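Local coordinates for protein ornithine cyclodeaminase (Methanocaldococcus jannaschii, PDB 3MGJ) that probably converts ornithine to proline with release of ammonia, using NAD, and is represented here by the N-terminal domain of the longer enzyme, at residues K33-E38 and K50-G55; D23-M28 and D62-E67; R9-D14 and I75-E80; M3-L8 and V81-A86. One frame throughout, in Å; residues are numbered along the deposited sequence.

Contact 1 of 4, residues K33-E38 and K50-G55; sequences KVLEFE and KILVIG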
loop_
_atom_site.group_PDB
_atom_site.type_symbol
_atom_site.label_atom_id
_atom_site.label_comp_id
_atom_site.label_asym_id
_atom_site.label_seq_id
_atom_site.Cartn_x
_atom_site.Cartn_y
_atom_site.Cartn_z
ATOM N N LYS A 33 11.816 4.791 -0.834
ATOM C CA LYS A 33 11.480 3.902 0.247
ATOM C C LYS A 33 10.110 4.298 0.739
ATOM O O LYS A 33 9.876 5.454 1.071
ATOM C CB LYS A 33 12.487 4.043 1.362
ATOM C CG LYS A 33 12.042 3.441 2.654
ATOM C CD LYS A 33 12.828 2.193 2.999
ATOM C CE LYS A 33 12.572 1.819 4.433
ATOM N NZ LYS A 33 12.812 0.388 4.663
ATOM N N VAL A 34 9.198 3.341 0.767
ATOM C CA VAL A 34 7.875 3.592 1.300
ATOM C C VAL A 34 7.945 3.655 2.824
ATOM O O VAL A 34 8.382 2.711 3.465
ATOM C CB VAL A 34 6.901 2.504 0.847
ATOM C CG1 VAL A 34 5.478 2.864 1.237
ATOM C CG2 VAL A 34 7.024 2.312 -0.649
ATOM N N LEU A 35 7.517 4.777 3.390
ATOM C CA LEU A 35 7.649 5.042 4.816
ATOM C C LEU A 35 6.417 4.653 5.578
ATOM O O LEU A 35 6.497 4.005 6.612
ATOM C CB LEU A 35 7.908 6.527 5.066
ATOM C CG LEU A 35 9.283 7.073 4.686
ATOM C CD1 LEU A 35 9.343 8.533 5.031
ATOM C CD2 LEU A 35 10.385 6.312 5.379
ATOM N N GLU A 36 5.273 5.091 5.075
ATOM C CA GLU A 36 3.989 4.796 5.694
ATOM C C GLU A 36 2.962 4.375 4.657
ATOM O O GLU A 36 3.074 4.690 3.481
ATOM C CB GLU A 36 3.474 6.011 6.472
ATOM C CG GLU A 36 4.467 6.494 7.501
ATOM C CD GLU A 36 3.888 7.502 8.461
ATOM O OE1 GLU A 36 2.692 7.861 8.326
ATOM O OE2 GLU A 36 4.640 7.928 9.363
ATOM N N PHE A 37 1.953 3.655 5.108
ATOM C CA PHE A 37 0.835 3.334 4.255
ATOM C C PHE A 37 -0.414 3.187 5.104
ATOM O O PHE A 37 -0.472 2.326 5.964
ATOM C CB PHE A 37 1.098 2.052 3.484
ATOM C CG PHE A 37 0.222 1.896 2.303
ATOM C CD1 PHE A 37 -1.115 1.584 2.452
ATOM C CD2 PHE A 37 0.715 2.097 1.041
ATOM C CE1 PHE A 37 -1.956 1.459 1.357
ATOM C CE2 PHE A 37 -0.116 1.967 -0.063
ATOM C CZ PHE A 37 -1.460 1.642 0.101
ATOM N N GLU A 38 -1.415 4.023 4.855
ATOM C CA GLU A 38 -2.633 4.009 5.651
ATOM C C GLU A 38 -3.869 3.771 4.784
ATOM O O GLU A 38 -4.110 4.519 3.850
ATOM C CB GLU A 38 -2.756 5.340 6.392
ATOM C CG GLU A 38 -3.216 5.225 7.836
ATOM C CD GLU A 38 -2.066 4.994 8.829
ATOM O OE1 GLU A 38 -0.927 4.733 8.369
ATOM O OE2 GLU A 38 -2.307 5.072 10.071
ATOM N N LYS A 50 3.190 7.492 2.190
ATOM C CA LYS A 50 4.341 8.378 2.233
ATOM C C LYS A 50 5.571 7.658 1.679
ATOM O O LYS A 50 5.909 6.565 2.092
ATOM C CB LYS A 50 4.619 8.867 3.645
ATOM C CG LYS A 50 3.561 9.721 4.242
ATOM C CD LYS A 50 4.048 10.250 5.566
ATOM C CE LYS A 50 3.089 11.275 6.148
ATOM N NZ LYS A 50 2.242 10.729 7.233
ATOM N N ILE A 51 6.230 8.294 0.729
ATOM C CA ILE A 51 7.373 7.735 0.059
ATOM C C ILE A 51 8.476 8.761 0.124
ATOM O O ILE A 51 8.256 9.930 -0.180
ATOM C CB ILE A 51 7.062 7.504 -1.415
ATOM C CG1 ILE A 51 5.921 6.505 -1.553
ATOM C CG2 ILE A 51 8.300 7.075 -2.161
ATOM C CD1 ILE A 51 5.199 6.607 -2.851
ATOM N N LEU A 52 9.652 8.304 0.537
ATOM C CA LEU A 52 10.875 9.083 0.515
ATOM C C LEU A 52 11.570 8.893 -0.826
ATOM O O LEU A 52 11.744 7.769 -1.284
ATOM C CB LEU A 52 11.776 8.581 1.622
ATOM C CG LEU A 52 13.031 9.323 2.042
ATOM C CD1 LEU A 52 12.657 10.527 2.872
ATOM C CD2 LEU A 52 13.868 8.346 2.847
ATOM N N VAL A 53 11.950 9.999 -1.457
ATOM C CA VAL A 53 12.597 9.985 -2.762
ATOM C C VAL A 53 14.028 10.410 -2.570
ATOM O O VAL A 53 14.296 11.376 -1.887
ATOM C CB VAL A 53 11.919 10.970 -3.729
ATOM C CG1 VAL A 53 12.631 10.977 -5.065
ATOM C CG2 VAL A 53 10.481 10.596 -3.920
ATOM N N ILE A 54 14.956 9.686 -3.161
ATOM C CA ILE A 54 16.363 9.946 -2.933
ATOM C C ILE A 54 17.109 10.092 -4.258
ATOM O O ILE A 54 17.036 9.235 -5.134
ATOM C CB ILE A 54 16.996 8.796 -2.150
ATOM C CG1 ILE A 54 16.079 8.354 -1.009
ATOM C CG2 ILE A 54 18.341 9.200 -1.646
ATOM C CD1 ILE A 54 16.521 7.088 -0.330
ATOM N N GLY A 55 17.833 11.188 -4.408
ATOM C CA GLY A 55 18.617 11.405 -5.603
ATOM C C GLY A 55 20.008 11.853 -5.231
ATOM O O GLY A 55 20.347 11.963 -4.057
#
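The carboxylate of Glu36 is met from above its plane: Lys50 NZ stands 3.1 Å from Glu36 OE1, 59° out of that plane, in a salt bridge. The two side chains lie side by side and point the same way; Lys50 is bent at its last torsion (chi4 102°), which turns the amine to the oxygen. Among the flat peptide groups, Lys33 N reaches Leu52 O in the carbonyl plane at 3.0 Å, and Leu52 N returns a bond of 2.9 Å to Lys33 O. Lys50 O is held by two donors, Leu35 N at 2.7 Å and, weakly, Glu36 N at 3.4 Å. Leu35 and Glu36 thus both face Lys50, the mark of a classic beta bulge. Leu35 CD1 rests 4.2 Å from Leu52 CB. A leucine in place of Lys50 would probably leave the Glu36 carboxylate without this charge partner and freer to turn. The two strands form the hairpin at one side of a four-stranded antiparallel sheet: Ile51 bonds through its backbone to Ile6 of strand 2-10, Val34 packs on Phe22 of helix 17-27, and the Phe37 ring stacks on Phe37 of the second subunit.

Contact 2 of 4, residues D23-M28 and D62-E67; sequences DKILDM and DEILNE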
loop_
_atom_site.group_PDB
_atom_site.type_symbol
_atom_site.label_atom_id
_atom_site.label_comp_id
_atom_site.label_asym_id
_atom_site.label_seq_id
_atom_site.Cartn_x
_atom_site.Cartn_y
_atom_site.Cartn_z
ATOM N N ASP A 23 8.796 3.289 -10.844
ATOM C CA ASP A 23 9.476 3.149 -12.114
ATOM C C ASP A 23 10.110 4.443 -12.547
ATOM O O ASP A 23 11.230 4.451 -13.040
ATOM C CB ASP A 23 8.503 2.655 -13.180
ATOM C CG ASP A 23 8.461 1.140 -13.264
ATOM O OD1 ASP A 23 9.415 0.494 -12.767
ATOM O OD2 ASP A 23 7.487 0.606 -13.843
ATOM N N LYS A 24 9.385 5.536 -12.356
ATOM C CA LYS A 24 9.859 6.826 -12.803
ATOM C C LYS A 24 11.072 7.262 -12.002
ATOM O O LYS A 24 12.108 7.579 -12.575
ATOM C CB LYS A 24 8.745 7.862 -12.738
ATOM C CG LYS A 24 8.987 9.054 -13.645
ATOM C CD LYS A 24 8.900 8.715 -15.134
ATOM C CE LYS A 24 9.859 9.557 -15.951
ATOM N NZ LYS A 24 9.329 9.877 -17.310
ATOM N N ILE A 25 10.949 7.260 -10.680
ATOM C CA ILE A 25 12.098 7.449 -9.805
ATOM C C ILE A 25 13.322 6.606 -10.233
ATOM O O ILE A 25 14.394 7.160 -10.498
ATOM C CB ILE A 25 11.732 7.167 -8.334
ATOM C CG1 ILE A 25 10.408 7.849 -7.980
ATOM C CG2 ILE A 25 12.840 7.628 -7.411
ATOM C CD1 ILE A 25 9.945 7.604 -6.556
ATOM N N LEU A 26 13.166 5.284 -10.326
ATOM C CA LEU A 26 14.283 4.424 -10.758
ATOM C C LEU A 26 14.833 4.800 -12.136
ATOM O O LEU A 26 16.030 5.071 -12.259
ATOM C CB LEU A 26 13.936 2.934 -10.686
ATOM C CG LEU A 26 13.606 2.390 -9.284
ATOM C CD1 LEU A 26 12.921 1.039 -9.345
ATOM C CD2 LEU A 26 14.821 2.307 -8.407
ATOM N N ASP A 27 13.982 4.840 -13.163
ATOM C CA ASP A 27 14.401 5.386 -14.464
ATOM C C ASP A 27 15.302 6.637 -14.350
ATOM O O ASP A 27 16.302 6.753 -15.049
ATOM C CB ASP A 27 13.194 5.753 -15.334
ATOM C CG ASP A 27 12.491 4.542 -15.936
ATOM O OD1 ASP A 27 13.002 3.391 -15.816
ATOM O OD2 ASP A 27 11.409 4.770 -16.535
HETATM N N MSE A 28 14.941 7.585 -13.489
HETATM C CA MSE A 28 15.691 8.828 -13.434
HETATM C C MSE A 28 16.921 8.765 -12.540
HETATM O O MSE A 28 17.612 9.762 -12.368
HETATM C CB MSE A 28 14.801 9.971 -12.994
HETATM C CG MSE A 28 13.549 10.120 -13.814
HETATM SE SE MSE A 28 12.666 11.828 -13.442
HETATM C CE MSE A 28 10.973 11.070 -12.954
ATOM N N ASP A 62 14.618 17.380 -7.352
ATOM C CA ASP A 62 13.557 18.321 -7.684
ATOM C C ASP A 62 12.982 18.019 -9.058
ATOM O O ASP A 62 11.790 18.187 -9.304
ATOM C CB ASP A 62 14.081 19.748 -7.640
ATOM C CG ASP A 62 14.460 20.186 -6.241
ATOM O OD1 ASP A 62 13.660 19.980 -5.303
ATOM O OD2 ASP A 62 15.561 20.750 -6.081
ATOM N N GLU A 63 13.847 17.575 -9.953
ATOM C CA GLU A 63 13.426 17.146 -11.262
ATOM C C GLU A 63 12.477 15.986 -11.144
ATOM O O GLU A 63 11.466 15.930 -11.832
ATOM C CB GLU A 63 14.638 16.678 -12.036
ATOM C CG GLU A 63 15.196 17.682 -12.979
ATOM C CD GLU A 63 16.204 17.049 -13.878
ATOM O OE1 GLU A 63 16.927 16.149 -13.393
ATOM O OE2 GLU A 63 16.261 17.431 -15.068
ATOM N N ILE A 64 12.827 15.039 -10.280
ATOM C CA ILE A 64 12.041 13.835 -10.093
ATOM C C ILE A 64 10.718 14.202 -9.488
ATOM O O ILE A 64 9.673 13.881 -10.013
ATOM C CB ILE A 64 12.758 12.834 -9.175
ATOM C CG1 ILE A 64 14.092 12.414 -9.799
ATOM C CG2 ILE A 64 11.886 11.627 -8.939
ATOM C CD1 ILE A 64 14.915 11.478 -8.961
ATOM N N LEU A 65 10.765 14.913 -8.381
ATOM C CA LEU A 65 9.539 15.379 -7.759
ATOM C C LEU A 65 8.583 16.083 -8.717
ATOM O O LEU A 65 7.379 15.911 -8.602
ATOM C CB LEU A 65 9.846 16.260 -6.552
ATOM C CG LEU A 65 10.552 15.539 -5.411
ATOM C CD1 LEU A 65 10.312 16.329 -4.180
ATOM C CD2 LEU A 65 10.008 14.152 -5.222
ATOM N N ASN A 66 9.106 16.867 -9.654
ATOM C CA ASN A 66 8.249 17.548 -10.622
ATOM C C ASN A 66 7.566 16.618 -11.630
ATOM O O ASN A 66 6.389 16.786 -11.940
ATOM C CB ASN A 66 8.996 18.684 -11.315
ATOM C CG ASN A 66 9.267 19.864 -10.369
ATOM O OD1 ASN A 66 10.068 20.754 -10.668
ATOM N ND2 ASN A 66 8.601 19.861 -9.210
ATOM N N GLU A 67 8.300 15.631 -12.123
ATOM C CA GLU A 67 7.706 14.533 -12.866
ATOM C C GLU A 67 6.607 13.806 -12.083
ATOM O O GLU A 67 5.556 13.456 -12.639
ATOM C CB GLU A 67 8.788 13.530 -13.205
ATOM C CG GLU A 67 9.684 13.979 -14.318
ATOM C CD GLU A 67 9.001 13.840 -15.646
ATOM O OE1 GLU A 67 8.125 12.955 -15.762
ATOM O OE2 GLU A 67 9.331 14.617 -16.562
#
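Lys24 NZ and Glu67 OE1 form the one polar link between these two helical turns, a long salt bridge of 3.6 Å that acts through charge. Both side chains bend to make it: Lys24 turns at chi2 (69°) and Glu67 at its own chi2 (-76°), and they approach at a slant. Beside this pair the contact is apolar. Met28, present as selenomethionine, brings its selenium in against two residues, with SE 4.0 Å from Ile64 CG1 and 3.8 Å from Glu67 CG. Further inside, Ile64 and Ile25 meet at about a right angle, Ile25 CG1 lying 4.2 Å from Ile64 CG2. Ile64 therefore uses both branches, CG1 for Met28 and CG2 for Ile25. Cutting it back to an alanine would probably strip the Met28 selenium and Ile25 of their shared apolar partner and open a gap between the helices. Helices 17-27 and 58-74 lie next to each other on one face of the sheet, and Ile25 and Ile64 both rest on Val53 of strand 47-55. Leu65 continues the interface onto Ile6 of strand 2-10, and the Met28 carbonyl accepts a hydrogen bond from His60.

Contact 3 of 4, residues R9-D14 and I75-E80; sequences RGHIID and IPEIEE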
loop_
_atom_site.group_PDB
_atom_site.type_symbol
_atom_site.label_atom_id
_atom_site.label_comp_id
_atom_site.label_asym_id
_atom_site.label_seq_id
_atom_site.Cartn_x
_atom_site.Cartn_y
_atom_site.Cartn_z
ATOM N N ARG A 9 -2.250 10.279 -2.348
ATOM C CA ARG A 9 -3.515 10.241 -1.637
ATOM C C ARG A 9 -4.612 9.818 -2.605
ATOM O O ARG A 9 -4.618 10.208 -3.771
ATOM C CB ARG A 9 -3.795 11.617 -1.056
ATOM C CG ARG A 9 -4.901 11.695 -0.061
ATOM C CD ARG A 9 -5.254 13.154 0.190
ATOM N NE ARG A 9 -6.302 13.324 1.199
ATOM C CZ ARG A 9 -7.615 13.273 0.961
ATOM N NH1 ARG A 9 -8.086 13.037 -0.265
ATOM N NH2 ARG A 9 -8.465 13.455 1.966
ATOM N N GLY A 10 -5.522 8.979 -2.124
ATOM C CA GLY A 10 -6.646 8.544 -2.927
ATOM C C GLY A 10 -6.791 7.044 -3.057
ATOM O O GLY A 10 -6.913 6.325 -2.068
ATOM N N HIS A 11 -6.796 6.579 -4.302
ATOM C CA HIS A 11 -6.972 5.172 -4.604
ATOM C C HIS A 11 -5.695 4.478 -4.978
ATOM O O HIS A 11 -5.525 4.025 -6.097
ATOM C CB HIS A 11 -8.022 4.992 -5.681
ATOM C CG HIS A 11 -9.404 4.944 -5.128
ATOM N ND1 HIS A 11 -9.929 5.969 -4.365
ATOM C CD2 HIS A 11 -10.357 3.983 -5.175
ATOM C CE1 HIS A 11 -11.154 5.651 -3.989
ATOM N NE2 HIS A 11 -11.438 4.449 -4.466
ATOM N N ILE A 12 -4.808 4.378 -4.004
ATOM C CA ILE A 12 -3.504 3.781 -4.210
ATOM C C ILE A 12 -3.591 2.353 -4.734
ATOM O O ILE A 12 -2.864 1.982 -5.651
ATOM C CB ILE A 12 -2.686 3.794 -2.905
ATOM C CG1 ILE A 12 -2.683 5.204 -2.322
ATOM C CG2 ILE A 12 -1.269 3.312 -3.171
ATOM C CD1 ILE A 12 -2.573 6.274 -3.386
ATOM N N ILE A 13 -4.489 1.567 -4.145
ATOM C CA ILE A 13 -4.663 0.157 -4.484
ATOM C C ILE A 13 -5.717 -0.057 -5.568
ATOM O O ILE A 13 -6.805 0.534 -5.524
ATOM C CB ILE A 13 -5.068 -0.652 -3.237
ATOM C CG1 ILE A 13 -4.090 -0.389 -2.084
ATOM C CG2 ILE A 13 -5.151 -2.137 -3.564
ATOM C CD1 ILE A 13 -4.763 0.053 -0.807
ATOM N N ASP A 14 -5.382 -0.925 -6.519
ATOM C CA ASP A 14 -6.175 -1.167 -7.732
ATOM C C ASP A 14 -5.795 -0.119 -8.779
ATOM O O ASP A 14 -6.402 -0.005 -9.839
ATOM C CB ASP A 14 -7.687 -1.205 -7.461
ATOM C CG ASP A 14 -8.482 -1.813 -8.628
ATOM O OD1 ASP A 14 -7.974 -2.756 -9.285
ATOM O OD2 ASP A 14 -9.615 -1.341 -8.890
ATOM N N ILE A 75 -3.440 11.611 -13.385
ATOM C CA ILE A 75 -4.364 10.654 -12.777
ATOM C C ILE A 75 -5.360 11.309 -11.830
ATOM O O ILE A 75 -4.976 11.892 -10.816
ATOM C CB ILE A 75 -3.660 9.566 -11.984
ATOM C CG1 ILE A 75 -2.858 8.653 -12.905
ATOM C CG2 ILE A 75 -4.697 8.749 -11.232
ATOM C CD1 ILE A 75 -1.740 9.353 -13.622
ATOM N N PRO A 76 -6.653 11.192 -12.159
ATOM C CA PRO A 76 -7.773 11.828 -11.453
ATOM C C PRO A 76 -8.079 11.184 -10.107
ATOM O O PRO A 76 -8.560 11.863 -9.205
ATOM C CB PRO A 76 -8.963 11.608 -12.402
ATOM C CG PRO A 76 -8.374 11.126 -13.705
ATOM C CD PRO A 76 -7.112 10.424 -13.331
ATOM N N GLU A 77 -7.825 9.892 -9.963
ATOM C CA GLU A 77 -8.180 9.241 -8.710
ATOM C C GLU A 77 -7.229 9.614 -7.568
ATOM O O GLU A 77 -7.508 9.358 -6.396
ATOM C CB GLU A 77 -8.271 7.718 -8.889
ATOM C CG GLU A 77 -9.595 7.225 -9.480
ATOM C CD GLU A 77 -10.816 7.578 -8.613
ATOM O OE1 GLU A 77 -11.620 6.663 -8.293
ATOM O OE2 GLU A 77 -10.976 8.767 -8.250
ATOM N N ILE A 78 -6.107 10.228 -7.911
ATOM C CA ILE A 78 -5.103 10.511 -6.903
ATOM C C ILE A 78 -4.505 11.909 -6.984
ATOM O O ILE A 78 -4.365 12.487 -8.056
ATOM C CB ILE A 78 -3.944 9.480 -6.951
ATOM C CG1 ILE A 78 -3.109 9.704 -8.202
ATOM C CG2 ILE A 78 -4.465 8.025 -6.870
ATOM C CD1 ILE A 78 -1.722 10.134 -7.897
ATOM N N GLU A 79 -4.160 12.449 -5.824
ATOM C CA GLU A 79 -3.345 13.636 -5.750
ATOM C C GLU A 79 -2.021 13.349 -5.056
ATOM O O GLU A 79 -1.949 12.568 -4.120
ATOM C CB GLU A 79 -4.088 14.784 -5.066
ATOM C CG GLU A 79 -4.963 14.394 -3.892
ATOM C CD GLU A 79 -6.290 15.149 -3.884
ATOM O OE1 GLU A 79 -6.860 15.366 -4.980
ATOM O OE2 GLU A 79 -6.763 15.521 -2.782
ATOM N N GLU A 80 -0.973 13.986 -5.559
ATOM C CA GLU A 80 0.373 13.898 -5.031
ATOM C C GLU A 80 0.727 15.244 -4.354
ATOM O O GLU A 80 0.294 16.296 -4.806
ATOM C CB GLU A 80 1.308 13.566 -6.210
ATOM C CG GLU A 80 2.786 13.316 -5.884
ATOM C CD GLU A 80 3.605 14.596 -5.844
ATOM O OE1 GLU A 80 3.021 15.680 -6.043
ATOM O OE2 GLU A 80 4.828 14.528 -5.608
#
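Arg9 and Glu79 run side by side and point the same way from an antiparallel hydrogen-bonded pair, with their guanidinium and carboxylate planes 30° apart. Arg9 is extended from CG to NE, whereas Glu79 starts with CG between its backbone N and carbonyl carbon (chi1 38°), which swings the carboxylate toward the arginine. Glu79 OE2 is still 3.8 Å from Arg9 NH1 and well out of the guanidinium plane, so this long salt bridge works by charge alone. Underneath, Arg9 N bonds to Glu79 O at 2.9 Å and Glu79 N to Arg9 O at 3.1 Å. Beyond Gly10, Glu77 OE1 sits over the centre of one face of the His11 ring, 4.2 Å above its plane. Buried Ile78 sends CG2 to within 4.3 Å of Ile12 CD1 and touches Ile17 of helix 17-27. Gly10, at a positive phi of 125°, has no CB to collide with Glu77 O. Here strand 2-10 ends, and Asp14 goes on to bond through its backbone with the second subunit. Two backbone bonds and the Ile78 packing define the join; the charged pair at the surface, without a directed N-H, is likely to add only a diffuse attraction.

Contact 4 of 4, residues M3-L8 and V81-A86; sequences MREIEL and VELQPA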
loop_
_atom_site.group_PDB
_atom_site.type_symbol
_atom_site.label_atom_id
_atom_site.label_comp_id
_atom_site.label_asym_id
_atom_site.label_seq_id
_atom_site.Cartn_x
_atom_site.Cartn_y
_atom_site.Cartn_z
HETATM N N MSE A 3 17.174 14.195 -0.118
HETATM C CA MSE A 3 15.907 13.512 0.132
HETATM C C MSE A 3 14.763 14.468 0.337
HETATM O O MSE A 3 14.888 15.415 1.090
HETATM C CB MSE A 3 15.978 12.701 1.413
HETATM C CG MSE A 3 17.147 11.758 1.527
HETATM SE SE MSE A 3 17.220 11.122 3.365
HETATM C CE MSE A 3 19.103 11.541 3.730
ATOM N N ARG A 4 13.636 14.196 -0.296
ATOM C CA ARG A 4 12.395 14.824 0.100
ATOM C C ARG A 4 11.330 13.759 0.232
ATOM O O ARG A 4 11.428 12.710 -0.365
ATOM C CB ARG A 4 11.950 15.907 -0.887
ATOM C CG ARG A 4 10.821 16.807 -0.340
ATOM C CD ARG A 4 10.527 18.027 -1.231
ATOM N NE ARG A 4 11.362 19.204 -0.941
ATOM C CZ ARG A 4 12.366 19.638 -1.706
ATOM N NH1 ARG A 4 12.689 18.994 -2.819
ATOM N NH2 ARG A 4 13.048 20.724 -1.357
ATOM N N GLU A 5 10.310 14.039 1.026
ATOM C CA GLU A 5 9.249 13.085 1.281
ATOM C C GLU A 5 7.997 13.524 0.547
ATOM O O GLU A 5 7.645 14.696 0.565
ATOM C CB GLU A 5 8.988 13.034 2.775
ATOM C CG GLU A 5 8.290 11.790 3.246
ATOM C CD GLU A 5 7.950 11.846 4.733
ATOM O OE1 GLU A 5 8.432 12.786 5.417
ATOM O OE2 GLU A 5 7.204 10.953 5.217
ATOM N N ILE A 6 7.330 12.596 -0.128
ATOM C CA ILE A 6 6.081 12.930 -0.804
ATOM C C ILE A 6 4.957 12.077 -0.275
ATOM O O ILE A 6 5.191 11.125 0.440
ATOM C CB ILE A 6 6.161 12.758 -2.344
ATOM C CG1 ILE A 6 6.206 11.282 -2.716
ATOM C CG2 ILE A 6 7.360 13.480 -2.879
ATOM C CD1 ILE A 6 5.684 10.994 -4.067
ATOM N N GLU A 7 3.730 12.413 -0.633
ATOM C CA GLU A 7 2.596 11.611 -0.220
ATOM C C GLU A 7 1.614 11.452 -1.354
ATOM O O GLU A 7 1.278 12.412 -2.011
ATOM C CB GLU A 7 1.935 12.264 0.969
ATOM C CG GLU A 7 0.691 11.623 1.442
ATOM C CD GLU A 7 0.245 12.278 2.722
ATOM O OE1 GLU A 7 0.918 12.042 3.743
ATOM O OE2 GLU A 7 -0.737 13.061 2.712
ATOM N N LEU A 8 1.205 10.223 -1.628
ATOM C CA LEU A 8 0.119 10.003 -2.571
ATOM C C LEU A 8 -1.136 9.884 -1.764
ATOM O O LEU A 8 -1.104 9.438 -0.633
ATOM C CB LEU A 8 0.309 8.728 -3.388
ATOM C CG LEU A 8 1.374 8.727 -4.476
ATOM C CD1 LEU A 8 1.495 10.115 -5.039
ATOM C CD2 LEU A 8 2.686 8.291 -3.909
ATOM N N VAL A 81 1.472 15.214 -3.250
ATOM C CA VAL A 81 1.956 16.440 -2.604
ATOM C C VAL A 81 3.302 16.201 -1.973
ATOM O O VAL A 81 3.659 15.074 -1.696
ATOM C CB VAL A 81 1.041 16.971 -1.468
ATOM C CG1 VAL A 81 -0.374 17.164 -1.949
ATOM C CG2 VAL A 81 1.111 16.061 -0.259
ATOM N N GLU A 82 4.040 17.279 -1.728
ATOM C CA GLU A 82 5.313 17.184 -1.049
ATOM C C GLU A 82 5.135 17.436 0.430
ATOM O O GLU A 82 4.208 18.117 0.850
ATOM C CB GLU A 82 6.313 18.167 -1.633
ATOM C CG GLU A 82 6.723 17.824 -3.054
ATOM C CD GLU A 82 7.593 18.896 -3.699
ATOM O OE1 GLU A 82 8.389 19.550 -2.976
ATOM O OE2 GLU A 82 7.478 19.075 -4.934
ATOM N N LEU A 83 6.030 16.855 1.215
ATOM C CA LEU A 83 6.055 17.076 2.647
ATOM C C LEU A 83 7.342 17.803 3.038
ATOM O O LEU A 83 8.444 17.393 2.645
ATOM C CB LEU A 83 5.969 15.750 3.405
ATOM C CG LEU A 83 4.804 14.785 3.149
ATOM C CD1 LEU A 83 4.982 13.568 4.029
ATOM C CD2 LEU A 83 3.435 15.412 3.384
ATOM N N GLN A 84 7.191 18.883 3.806
ATOM C CA GLN A 84 8.326 19.548 4.431
ATOM C C GLN A 84 8.830 18.768 5.641
ATOM O O GLN A 84 8.067 18.451 6.542
ATOM C CB GLN A 84 7.982 20.977 4.855
ATOM C CG GLN A 84 9.221 21.815 5.101
ATOM C CD GLN A 84 8.940 23.052 5.909
ATOM O OE1 GLN A 84 8.593 22.969 7.091
ATOM N NE2 GLN A 84 9.089 24.221 5.278
ATOM N N PRO A 85 10.135 18.487 5.675
ATOM C CA PRO A 85 10.711 17.764 6.808
ATOM C C PRO A 85 10.788 18.659 8.036
ATOM O O PRO A 85 10.999 19.866 7.914
ATOM C CB PRO A 85 12.142 17.458 6.338
ATOM C CG PRO A 85 12.255 18.024 4.954
ATOM C CD PRO A 85 11.175 19.009 4.778
ATOM N N ALA A 86 10.653 18.077 9.213
ATOM C CA ALA A 86 10.903 18.833 10.421
ATOM C C ALA A 86 12.388 19.114 10.551
ATOM O O ALA A 86 12.842 19.564 11.588
ATOM C CB ALA A 86 10.399 18.088 11.630
#
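Every carbon of the Leu83 side chain has a neighbour on strand 2-10, beginning with CB, which lies 3.5 Å from Glu5 O and close to Glu5 CB. CG follows, still near the same carbonyl oxygen. At the fork CD1 meets the end of Glu5, 3.5 Å from Glu5 CD and near both carboxylate oxygens, while CD2 turns to Glu7, 4.2 Å from Glu7 OE1. Glu5 holds its CG opposite the backbone N across the CA-CB bond (chi1 -160°) and then runs straight out, which lays its chain obliquely across the leucine. Beneath the side chains, Leu83 N bonds to Glu5 O at 2.8 Å, and Val81 and Glu7 pair in both directions, with Glu7 N 2.9 Å from Val81 O. These strands, first and last of a ferredoxin-like beta-alpha-beta-beta-alpha-beta fold, run antiparallel, with 78-83 at the edge within this chain. On the other face, beside Ile6, Arg4 bends at chi3 (-87°) and brings NE to 3.6 Å from Glu82 OE1, a long salt bridge whose oxygen lies well off the guanidinium plane. The stronger partner of Arg4 is Asp62 of helix 58-74, bound through NH1, and Leu65 of the same helix packs against both Arg4 and Glu82.

From the N terminus, strand 2-10 opens two loops at once: its first part waits for 81-86 in contact 4, and its end, with the turn after it, for 75-80 in contact 3. Helix 17-27 then opens contact 2, and strand 31-38 opens contact 1, which closes first, at strand 47-55. Helix 58-74 closes contact 2, and strand 78-83 closes contact 3 and then contact 4. All four therefore nest, and none cross. Contacts 1, 3 and 4 reach one sheet, where Ile51 O and Ile6 N join contact 1 to contact 4. Contact 2 sets the helices over it through Val53, with Asp62 gripping Arg4.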